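Local coordinates for protein leucine--tRNA ligase (Agrobacterium radiobacter, PDB 5AH5) that is a zinc-binding class I aminoacyl-tRNA synthetase that probably joins L-leucine to its cognate tRNA at the expense of ATP, at residues D488-S493 against I527-L532; D521-G526 against T531-Y536. All coordinates share one frame; numbering follows the deposited sequence.

Contacts 1 and 2 are both buried near the middle of the chain and both line the pocket of the leucyl-adenylate analogue LSS; neither is a surface contact. They share Thr531 and Leu532, where the loop from strand 520-524 runs into helix 533-546. Contact 1 brings the short helix 489-492 against that loop and is apolar across its interface, while His529 and Glu528 beside it hydrogen-bond to the ligand. Contact 2 lies within the beta-alpha-beta unit of the parallel sheet and is bridged by a tyrosine-histidine hydrogen bond. The two are stitched together by packing of Phe490 CB on Tyr536 CD2 and by a probable hydrogen bond between Leu534 N and His529 O.

Contact 1 (D488-S493 against I527-L532); sequences DTFVDS and IEHATL. With LSS (5'-O-(L-leucylsulfamoyl)adenosine), chain I.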
ATOM      1  N   ASP B 488      -4.219  18.904  -3.831  1.00 27.43           N
ATOM      2  CA  ASP B 488      -4.858  17.643  -3.361  1.00 28.59           C
ATOM      3  C   ASP B 488      -4.037  16.859  -2.303  1.00 26.33           C
ATOM      4  O   ASP B 488      -2.820  16.871  -2.361  1.00 21.12           O
ATOM      5  CB  ASP B 488      -5.141  16.748  -4.523  1.00 30.24           C
ATOM      6  CG  ASP B 488      -6.114  15.606  -4.132  1.00 35.69           C
ATOM      7  OD1 ASP B 488      -7.358  15.869  -3.901  1.00 31.70           O
ATOM      8  OD2 ASP B 488      -5.590  14.452  -4.045  1.00 35.93           O
ATOM      9  N   THR B 489      -4.734  16.272  -1.329  1.00 27.60           N
ATOM     10  CA  THR B 489      -4.156  15.398  -0.286  1.00 29.32           C
ATOM     11  C   THR B 489      -3.169  14.319  -0.818  1.00 29.60           C
ATOM     12  O   THR B 489      -2.179  14.024  -0.168  1.00 26.66           O
ATOM     13  CB  THR B 489      -5.235  14.729   0.571  1.00 31.29           C
ATOM     14  OG1 THR B 489      -4.619  13.937   1.580  1.00 31.48           O
ATOM     15  CG2 THR B 489      -6.204  13.845  -0.221  1.00 29.41           C
ATOM     16  N   PHE B 490      -3.378  13.827  -2.037  1.00 27.46           N
ATOM     17  CA  PHE B 490      -2.464  12.842  -2.586  1.00 31.06           C
ATOM     18  C   PHE B 490      -1.120  13.391  -3.051  1.00 31.91           C
ATOM     19  O   PHE B 490      -0.150  12.613  -3.235  1.00 25.65           O
ATOM     20  CB  PHE B 490      -3.136  11.975  -3.650  1.00 30.53           C
ATOM     21  CG  PHE B 490      -4.197  11.089  -3.075  1.00 29.98           C
ATOM     22  CD1 PHE B 490      -3.833   9.907  -2.397  1.00 26.65           C
ATOM     23  CD2 PHE B 490      -5.543  11.394  -3.213  1.00 29.04           C
ATOM     24  CE1 PHE B 490      -4.802   9.054  -1.925  1.00 27.04           C
ATOM     25  CE2 PHE B 490      -6.522  10.571  -2.681  1.00 30.45           C
ATOM     26  CZ  PHE B 490      -6.142   9.395  -2.019  1.00 32.17           C
ATOM     27  N   VAL B 491      -1.009  14.713  -3.125  1.00 26.73           N
ATOM     28  CA  VAL B 491       0.313  15.336  -3.303  1.00 27.37           C
ATOM     29  C   VAL B 491       1.055  15.166  -2.006  1.00 25.37           C
ATOM     30  O   VAL B 491       2.151  14.690  -2.042  1.00 31.92           O
ATOM     31  CB  VAL B 491       0.274  16.857  -3.744  1.00 28.18           C
ATOM     32  CG1 VAL B 491       1.693  17.420  -3.933  1.00 31.34           C
ATOM     33  CG2 VAL B 491      -0.445  16.973  -5.077  1.00 31.12           C
ATOM     34  N   ASP B 492       0.445  15.489  -0.859  1.00 24.71           N
ATOM     35  CA  ASP B 492       1.124  15.380   0.413  1.00 26.83           C
ATOM     36  C   ASP B 492       1.685  13.931   0.600  1.00 29.39           C
ATOM     37  O   ASP B 492       2.831  13.711   0.976  1.00 29.70           O
ATOM     38  CB  ASP B 492       0.194  15.621   1.579  1.00 30.48           C
ATOM     39  CG  ASP B 492      -0.598  16.990   1.523  1.00 37.08           C
ATOM     40  OD1 ASP B 492      -0.630  17.719   0.504  1.00 33.33           O
ATOM     41  OD2 ASP B 492      -1.250  17.246   2.538  1.00 37.49           O
ATOM     42  N   SER B 493       0.818  12.967   0.381  1.00 25.32           N
ATOM     43  CA  SER B 493       1.108  11.612   0.699  1.00 27.97           C
ATOM     44  C   SER B 493       1.928  10.930  -0.388  1.00 29.85           C
ATOM     45  O   SER B 493       2.252   9.798  -0.215  1.00 31.12           O
ATOM     46  CB  SER B 493      -0.218  10.872   1.002  1.00 27.87           C
ATOM     47  OG  SER B 493      -1.119  10.885  -0.080  1.00 26.15           O
ATOM     48  N   ILE B 527      -5.338  -2.254   0.027  1.00 29.21           N
ATOM     49  CA  ILE B 527      -5.358  -2.400  -1.399  1.00 30.22           C
ATOM     50  C   ILE B 527      -6.235  -1.354  -2.038  1.00 26.07           C
ATOM     51  O   ILE B 527      -6.091  -1.068  -3.237  1.00 25.62           O
ATOM     52  CB  ILE B 527      -5.867  -3.838  -1.803  1.00 30.87           C
ATOM     53  CG1 ILE B 527      -5.575  -4.102  -3.277  1.00 34.67           C
ATOM     54  CG2 ILE B 527      -7.367  -4.020  -1.533  1.00 29.23           C
ATOM     55  CD1 ILE B 527      -5.445  -5.572  -3.615  1.00 40.90           C
ATOM     56  N   GLU B 528      -7.158  -0.779  -1.284  1.00 29.05           N
ATOM     57  CA  GLU B 528      -7.870   0.410  -1.823  1.00 35.21           C
ATOM     58  C   GLU B 528      -6.979   1.532  -2.453  1.00 35.65           C
ATOM     59  O   GLU B 528      -7.436   2.241  -3.349  1.00 38.54           O
ATOM     60  CB  GLU B 528      -8.853   0.999  -0.806  1.00 33.78           C
ATOM     61  CG  GLU B 528      -8.205   1.747   0.325  1.00 34.56           C
ATOM     62  CD  GLU B 528      -7.718   0.851   1.443  1.00 39.28           C
ATOM     63  OE1 GLU B 528      -7.717  -0.426   1.248  1.00 35.54           O
ATOM     64  OE2 GLU B 528      -7.353   1.436   2.513  1.00 33.10           O
ATOM     65  N   HIS B 529      -5.709   1.629  -2.057  1.00 30.24           N
ATOM     66  CA  HIS B 529      -4.785   2.623  -2.631  1.00 29.80           C
ATOM     67  C   HIS B 529      -4.051   2.224  -3.892  1.00 31.34           C
ATOM     68  O   HIS B 529      -3.195   2.961  -4.384  1.00 28.23           O
ATOM     69  CB  HIS B 529      -3.830   3.140  -1.573  1.00 28.82           C
ATOM     70  CG  HIS B 529      -4.475   4.097  -0.637  1.00 30.96           C
ATOM     71  ND1 HIS B 529      -4.940   5.343  -1.051  1.00 27.64           N
ATOM     72  CD2 HIS B 529      -4.834   3.963   0.658  1.00 28.10           C
ATOM     73  CE1 HIS B 529      -5.510   5.945  -0.026  1.00 27.34           C
ATOM     74  NE2 HIS B 529      -5.484   5.128   1.013  1.00 29.65           N
ATOM     75  N   ALA B 530      -4.414   1.077  -4.459  1.00 33.01           N
ATOM     76  CA  ALA B 530      -3.721   0.544  -5.618  1.00 32.01           C
ATOM     77  C   ALA B 530      -3.614   1.504  -6.778  1.00 30.82           C
ATOM     78  O   ALA B 530      -2.575   1.568  -7.463  1.00 31.57           O
ATOM     79  CB  ALA B 530      -4.398  -0.752  -6.063  1.00 35.60           C
ATOM     80  N   THR B 531      -4.678   2.246  -7.062  1.00 32.74           N
ATOM     81  CA  THR B 531      -4.550   3.245  -8.120  1.00 32.69           C
ATOM     82  C   THR B 531      -4.849   4.648  -7.573  1.00 34.94           C
ATOM     83  O   THR B 531      -5.275   5.495  -8.346  1.00 34.28           O
ATOM     84  CB  THR B 531      -5.432   2.963  -9.334  1.00 32.01           C
ATOM     85  OG1 THR B 531      -6.781   2.976  -8.915  1.00 29.70           O
ATOM     86  CG2 THR B 531      -5.072   1.624  -9.969  1.00 38.38           C
ATOM     87  N   LEU B 532      -4.595   4.870  -6.269  1.00 31.07           N
ATOM     88  CA  LEU B 532      -4.420   6.217  -5.691  1.00 30.45           C
ATOM     89  C   LEU B 532      -2.980   6.363  -5.205  1.00 25.76           C
ATOM     90  O   LEU B 532      -2.122   6.548  -6.008  1.00 26.95           O
ATOM     91  CB  LEU B 532      -5.452   6.503  -4.587  1.00 29.63           C
ATOM     92  CG  LEU B 532      -6.888   6.690  -5.130  1.00 33.29           C
ATOM     93  CD1 LEU B 532      -7.957   6.243  -4.171  1.00 34.73           C
ATOM     94  CD2 LEU B 532      -7.147   8.118  -5.533  1.00 34.34           C
TER
HETATM   95  C1  LSS I1818      -5.427   6.537   4.434  1.00 26.69           C
HETATM   96  N1  LSS I1818      -9.474  -2.713   8.161  1.00 26.41           N
HETATM   97  O1  LSS I1818      -5.922   5.673   3.745  1.00 28.41           O
HETATM   98  S1  LSS I1818      -6.794   5.915   6.389  1.00 26.30           S
HETATM   99  C2  LSS I1818      -8.193  -2.791   7.805  1.00 29.83           C
HETATM  100  N2  LSS I1818      -5.769   6.749   5.692  1.00 25.39           N
HETATM  101  O2  LSS I1818      -6.190   0.457   4.672  1.00 28.72           O
HETATM  102  N3  LSS I1818      -7.440  -1.704   7.525  1.00 30.16           N
HETATM  103  O3  LSS I1818      -3.603   1.238   5.225  1.00 27.32           O
HETATM  104  C4  LSS I1818      -8.015  -0.482   7.619  1.00 29.75           C
HETATM  105  N4  LSS I1818      -4.124   8.656   4.661  1.00 23.97           N
HETATM  106  O4  LSS I1818      -5.524   1.988   7.799  1.00 25.84           O
HETATM  107  C5  LSS I1818      -9.369  -0.346   7.899  1.00 30.17           C
HETATM  108  O5  LSS I1818      -6.242   4.419   6.458  1.00 29.97           O
HETATM  109  C6  LSS I1818     -10.110  -1.488   8.150  1.00 31.26           C
HETATM  110  N6  LSS I1818     -11.419  -1.356   8.486  1.00 27.78           N
HETATM  111  C7  LSS I1818      -2.027   7.462   2.693  1.00 20.27           C
HETATM  112  N7  LSS I1818      -9.667   0.979   7.869  1.00 32.34           N
HETATM  113  C8  LSS I1818      -8.538   1.656   7.522  1.00 30.58           C
HETATM  114  C9  LSS I1818      -3.123   6.703   3.445  1.00 22.91           C
HETATM  115  N9  LSS I1818      -7.531   0.751   7.402  1.00 30.27           N
HETATM  116  CA  LSS I1818      -4.409   7.459   3.828  1.00 26.07           C
HETATM  117  C10 LSS I1818      -2.526   7.777   1.274  1.00 24.17           C
HETATM  118  C11 LSS I1818      -0.714   6.603   2.745  1.00 20.24           C
HETATM  119  O1A LSS I1818      -8.135   5.762   5.805  1.00 25.13           O
HETATM  120  C21 LSS I1818      -6.159   1.000   7.005  1.00 25.88           C
HETATM  121  C22 LSS I1818      -6.060   1.493   5.603  1.00 26.36           C
HETATM  122  C23 LSS I1818      -4.679   2.152   5.572  1.00 27.04           C
HETATM  123  C24 LSS I1818      -4.579   2.664   6.994  1.00 25.13           C
HETATM  124  C25 LSS I1818      -5.021   4.123   7.129  1.00 27.58           C
HETATM  125  O2A LSS I1818      -6.928   6.268   7.786  1.00 20.07           O
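Phe490 meets Leu532 with a ring face and His529 with a ring edge, and accounts for more than half of the surface buried here. Leu532 comes over one face: its CD2 methyl sits 4.2 Å from the centroid of the Phe490 ring, 27° off the normal, a CH-pi contact. The CB of Leu532 lies over the same face near its border, 3.7 Å from Phe490 CE1. His529 takes the edge instead. Its CE1 lies in the plane of the phenyl ring, 3.7 Å from Phe490 CE1, and the two rings meet rim to rim with their planes at 62°, neither covering the other. Phe490 turns its CG anti to its own carbonyl carbon (chi1 -67°), which sends the ring out from helix 489-492 toward the 527-532 loop. The start of that helix is capped by Asp488, whose OD2 accepts from Phe490 N at 3.1 Å, the donor standing above the carboxylate plane; Arg419 forms a salt bridge with the other oxygen, OD1. A type I turn from His529 to Leu532 brings both partners of the phenyl ring to the same side chain. While its CE1 rim meets Phe490, the imidazole uses NE2 to donate to the leucyl carbonyl oxygen O1 of LSS (2.8 Å), which lies in the ring plane. Methyl C10 of the ligand's leucyl group sits over one imidazole face, offset toward the rim. Next to it, Glu528 OE2 accepts from ribose hydroxyl O2 of LSS at 2.6 Å. Ser493 adds a lighter touch, with OG 3.7 Å from LSS C10. The Phe490-Leu532 packing, with His529 and Glu528 bonded to the ligand, forms part of the pocket for LSS, probably that of leucyl-adenylate, in a class I synthetase catalytic domain.

Contact 2 (D521-G526 against T531-Y536); sequences DVYIGG and TLHLIY. With LSS (5'-O-(L-leucylsulfamoyl)adenosine), chain I.
Tyr523 and His533 reach toward each other from opposite directions within a beta-alpha-beta unit, in which strand 520-524 leads into helix 533-546 and on to strand 556-560 of the parallel sheet of the Rossmann-type catalytic fold of class I synthetases. Tyr523 OH and His533 NE2 lie 2.6 Å apart in a short hydrogen bond whose donor could be either residue. The rings meet rim to rim, centroids 5.6 Å apart and planes at 66°, without stacking. His533 swings its CG anti to the backbone N (chi1 158°), carrying the imidazole off the first turn of the helix toward the strand. This is the tightly packed part: Tyr523 also stacks on Phe556, and its hydroxyl has a second hydrogen-bond partner in Tyr496 OH, so the phenol is fixed at both face and tip. Packing is slacker around Leu534. Its CD2 meets the edge of the phenol at Tyr523 CE2, 4.1 Å away, and its CD1 only grazes Gly526 O at 4.5 Å. The looser side is no solvent margin, since all four touching residues are buried. Toward the pocket, the leucyl end of LSS presses on the polar pair: its C11 lies over one face of the His533 imidazole, offset toward the rim, while C10 packs against His533 CB. Farther along the ligand the contact passes to backbone. Gly525 CA comes 3.2 Å from ribose oxygen O3 of LSS, and Gly526 N donates to the same oxygen over 3.1 Å, with an N-H...O angle of 147°.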
ATOM      1  N   ASP B 521      11.786  -0.956   3.296  1.00 27.06           N
ATOM      2  CA  ASP B 521      11.836  -2.421   3.149  1.00 28.78           C
ATOM      3  C   ASP B 521      10.433  -3.005   3.144  1.00 27.40           C
ATOM      4  O   ASP B 521      10.145  -3.901   2.382  1.00 34.32           O
ATOM      5  CB  ASP B 521      12.634  -3.007   4.296  1.00 27.90           C
ATOM      6  CG  ASP B 521      14.076  -2.491   4.294  1.00 34.45           C
ATOM      7  OD1 ASP B 521      14.892  -3.022   3.510  1.00 38.24           O
ATOM      8  OD2 ASP B 521      14.355  -1.498   5.004  1.00 30.83           O
ATOM      9  N   VAL B 522       9.606  -2.565   4.067  1.00 25.81           N
ATOM     10  CA  VAL B 522       8.268  -3.106   4.230  1.00 26.85           C
ATOM     11  C   VAL B 522       7.298  -1.913   4.315  1.00 26.91           C
ATOM     12  O   VAL B 522       7.543  -0.989   5.062  1.00 30.78           O
ATOM     13  CB  VAL B 522       8.224  -3.981   5.473  1.00 26.80           C
ATOM     14  CG1 VAL B 522       6.830  -4.369   5.828  1.00 27.41           C
ATOM     15  CG2 VAL B 522       9.118  -5.268   5.287  1.00 31.07           C
ATOM     16  N   TYR B 523       6.247  -1.952   3.500  1.00 27.92           N
ATOM     17  CA  TYR B 523       5.120  -1.024   3.541  1.00 28.48           C
ATOM     18  C   TYR B 523       3.803  -1.780   3.683  1.00 25.60           C
ATOM     19  O   TYR B 523       3.500  -2.639   2.875  1.00 30.78           O
ATOM     20  CB  TYR B 523       5.069  -0.246   2.259  1.00 26.92           C
ATOM     21  CG  TYR B 523       4.219   1.023   2.310  1.00 26.25           C
ATOM     22  CD1 TYR B 523       4.142   1.822   3.456  1.00 25.40           C
ATOM     23  CD2 TYR B 523       3.617   1.499   1.177  1.00 28.03           C
ATOM     24  CE1 TYR B 523       3.444   3.069   3.465  1.00 25.30           C
ATOM     25  CE2 TYR B 523       2.882   2.708   1.188  1.00 27.67           C
ATOM     26  CZ  TYR B 523       2.818   3.491   2.351  1.00 26.65           C
ATOM     27  OH  TYR B 523       2.132   4.729   2.358  1.00 28.21           O
ATOM     28  N   ILE B 524       3.058  -1.468   4.711  1.00 24.65           N
ATOM     29  CA  ILE B 524       1.826  -2.163   5.062  1.00 23.27           C
ATOM     30  C   ILE B 524       0.634  -1.230   4.907  1.00 24.89           C
ATOM     31  O   ILE B 524       0.541  -0.266   5.651  1.00 24.68           O
ATOM     32  CB  ILE B 524       1.856  -2.587   6.532  1.00 23.11           C
ATOM     33  CG1 ILE B 524       3.246  -3.245   6.887  1.00 23.92           C
ATOM     34  CG2 ILE B 524       0.731  -3.569   6.817  1.00 25.19           C
ATOM     35  CD1 ILE B 524       3.497  -3.408   8.364  1.00 21.86           C
ATOM     36  N   GLY B 525      -0.279  -1.534   3.992  1.00 23.43           N
ATOM     37  CA  GLY B 525      -1.543  -0.824   3.925  1.00 26.67           C
ATOM     38  C   GLY B 525      -2.530  -1.385   2.923  1.00 28.37           C
ATOM     39  O   GLY B 525      -2.233  -2.321   2.202  1.00 28.17           O
ATOM     40  N   GLY B 526      -3.697  -0.781   2.875  1.00 27.16           N
ATOM     41  CA  GLY B 526      -4.838  -1.339   2.169  1.00 25.35           C
ATOM     42  C   GLY B 526      -4.725  -1.264   0.663  1.00 26.69           C
ATOM     43  O   GLY B 526      -4.110  -0.360   0.094  1.00 26.86           O
ATOM     44  N   THR B 531      -4.678   2.246  -7.062  1.00 32.74           N
ATOM     45  CA  THR B 531      -4.550   3.245  -8.120  1.00 32.69           C
ATOM     46  C   THR B 531      -4.849   4.648  -7.573  1.00 34.94           C
ATOM     47  O   THR B 531      -5.275   5.495  -8.346  1.00 34.28           O
ATOM     48  CB  THR B 531      -5.432   2.963  -9.334  1.00 32.01           C
ATOM     49  OG1 THR B 531      -6.781   2.976  -8.915  1.00 29.70           O
ATOM     50  CG2 THR B 531      -5.072   1.624  -9.969  1.00 38.38           C
ATOM     51  N   LEU B 532      -4.595   4.870  -6.269  1.00 31.07           N
ATOM     52  CA  LEU B 532      -4.420   6.217  -5.691  1.00 30.45           C
ATOM     53  C   LEU B 532      -2.980   6.363  -5.205  1.00 25.76           C
ATOM     54  O   LEU B 532      -2.122   6.548  -6.008  1.00 26.95           O
ATOM     55  CB  LEU B 532      -5.452   6.503  -4.587  1.00 29.63           C
ATOM     56  CG  LEU B 532      -6.888   6.690  -5.130  1.00 33.29           C
ATOM     57  CD1 LEU B 532      -7.957   6.243  -4.171  1.00 34.73           C
ATOM     58  CD2 LEU B 532      -7.147   8.118  -5.533  1.00 34.34           C
ATOM     59  N   HIS B 533      -2.711   6.270  -3.909  1.00 23.87           N
ATOM     60  CA  HIS B 533      -1.407   6.591  -3.354  1.00 24.06           C
ATOM     61  C   HIS B 533      -0.274   5.702  -3.917  1.00 25.90           C
ATOM     62  O   HIS B 533       0.836   6.199  -4.163  1.00 27.58           O
ATOM     63  CB  HIS B 533      -1.480   6.567  -1.836  1.00 24.55           C
ATOM     64  CG  HIS B 533      -0.156   6.356  -1.140  1.00 27.38           C
ATOM     65  ND1 HIS B 533       0.803   7.338  -1.046  1.00 27.66           N
ATOM     66  CD2 HIS B 533       0.317   5.305  -0.411  1.00 30.17           C
ATOM     67  CE1 HIS B 533       1.835   6.884  -0.343  1.00 29.28           C
ATOM     68  NE2 HIS B 533       1.578   5.644   0.033  1.00 28.40           N
ATOM     69  N   LEU B 534      -0.558   4.419  -4.213  1.00 24.66           N
ATOM     70  CA  LEU B 534       0.468   3.502  -4.718  1.00 25.63           C
ATOM     71  C   LEU B 534       0.827   3.818  -6.153  1.00 25.60           C
ATOM     72  O   LEU B 534       1.897   3.470  -6.584  1.00 30.35           O
ATOM     73  CB  LEU B 534       0.001   2.010  -4.564  1.00 27.75           C
ATOM     74  CG  LEU B 534      -0.179   1.527  -3.109  1.00 27.70           C
ATOM     75  CD1 LEU B 534      -0.882   0.184  -2.947  1.00 31.27           C
ATOM     76  CD2 LEU B 534       1.181   1.530  -2.385  1.00 26.15           C
ATOM     77  N   ILE B 535      -0.043   4.461  -6.940  1.00 26.00           N
ATOM     78  CA  ILE B 535       0.430   4.982  -8.237  1.00 29.80           C
ATOM     79  C   ILE B 535       1.217   6.258  -8.023  1.00 28.68           C
ATOM     80  O   ILE B 535       2.300   6.400  -8.528  1.00 32.26           O
ATOM     81  CB  ILE B 535      -0.713   5.362  -9.173  1.00 36.45           C
ATOM     82  CG1 ILE B 535      -1.366   4.110  -9.717  1.00 42.74           C
ATOM     83  CG2 ILE B 535      -0.190   6.201 -10.358  1.00 42.85           C
ATOM     84  CD1 ILE B 535      -0.594   3.444 -10.833  1.00 46.86           C
ATOM     85  N   TYR B 536       0.607   7.237  -7.348  1.00 29.27           N
ATOM     86  CA  TYR B 536       1.255   8.567  -7.238  1.00 28.54           C
ATOM     87  C   TYR B 536       2.664   8.539  -6.582  1.00 27.78           C
ATOM     88  O   TYR B 536       3.572   9.190  -7.043  1.00 28.83           O
ATOM     89  CB  TYR B 536       0.357   9.487  -6.434  1.00 29.42           C
ATOM     90  CG  TYR B 536      -1.005   9.812  -7.035  1.00 25.82           C
ATOM     91  CD1 TYR B 536      -1.150  10.187  -8.362  1.00 29.72           C
ATOM     92  CD2 TYR B 536      -2.121   9.747  -6.263  1.00 27.30           C
ATOM     93  CE1 TYR B 536      -2.419  10.471  -8.905  1.00 30.92           C
ATOM     94  CE2 TYR B 536      -3.381  10.086  -6.757  1.00 29.80           C
ATOM     95  CZ  TYR B 536      -3.526  10.438  -8.069  1.00 29.82           C
ATOM     96  OH  TYR B 536      -4.788  10.719  -8.484  1.00 33.01           O
TER
HETATM   97  C1  LSS I1818      -5.427   6.537   4.434  1.00 26.69           C
HETATM   98  N1  LSS I1818      -9.474  -2.713   8.161  1.00 26.41           N
HETATM   99  O1  LSS I1818      -5.922   5.673   3.745  1.00 28.41           O
HETATM  100  S1  LSS I1818      -6.794   5.915   6.389  1.00 26.30           S
HETATM  101  C2  LSS I1818      -8.193  -2.791   7.805  1.00 29.83           C
HETATM  102  N2  LSS I1818      -5.769   6.749   5.692  1.00 25.39           N
HETATM  103  O2  LSS I1818      -6.190   0.457   4.672  1.00 28.72           O
HETATM  104  N3  LSS I1818      -7.440  -1.704   7.525  1.00 30.16           N
HETATM  105  O3  LSS I1818      -3.603   1.238   5.225  1.00 27.32           O
HETATM  106  C4  LSS I1818      -8.015  -0.482   7.619  1.00 29.75           C
HETATM  107  N4  LSS I1818      -4.124   8.656   4.661  1.00 23.97           N
HETATM  108  O4  LSS I1818      -5.524   1.988   7.799  1.00 25.84           O
HETATM  109  C5  LSS I1818      -9.369  -0.346   7.899  1.00 30.17           C
HETATM  110  O5  LSS I1818      -6.242   4.419   6.458  1.00 29.97           O
HETATM  111  C6  LSS I1818     -10.110  -1.488   8.150  1.00 31.26           C
HETATM  112  N6  LSS I1818     -11.419  -1.356   8.486  1.00 27.78           N
HETATM  113  C7  LSS I1818      -2.027   7.462   2.693  1.00 20.27           C
HETATM  114  N7  LSS I1818      -9.667   0.979   7.869  1.00 32.34           N
HETATM  115  C8  LSS I1818      -8.538   1.656   7.522  1.00 30.58           C
HETATM  116  C9  LSS I1818      -3.123   6.703   3.445  1.00 22.91           C
HETATM  117  N9  LSS I1818      -7.531   0.751   7.402  1.00 30.27           N
HETATM  118  CA  LSS I1818      -4.409   7.459   3.828  1.00 26.07           C
HETATM  119  C10 LSS I1818      -2.526   7.777   1.274  1.00 24.17           C
HETATM  120  C11 LSS I1818      -0.714   6.603   2.745  1.00 20.24           C
HETATM  121  O1A LSS I1818      -8.135   5.762   5.805  1.00 25.13           O
HETATM  122  C21 LSS I1818      -6.159   1.000   7.005  1.00 25.88           C
HETATM  123  C22 LSS I1818      -6.060   1.493   5.603  1.00 26.36           C
HETATM  124  C23 LSS I1818      -4.679   2.152   5.572  1.00 27.04           C
HETATM  125  C24 LSS I1818      -4.579   2.664   6.994  1.00 25.13           C
HETATM  126  C25 LSS I1818      -5.021   4.123   7.129  1.00 27.58           C
HETATM  127  O2A LSS I1818      -6.928   6.268   7.786  1.00 20.07           O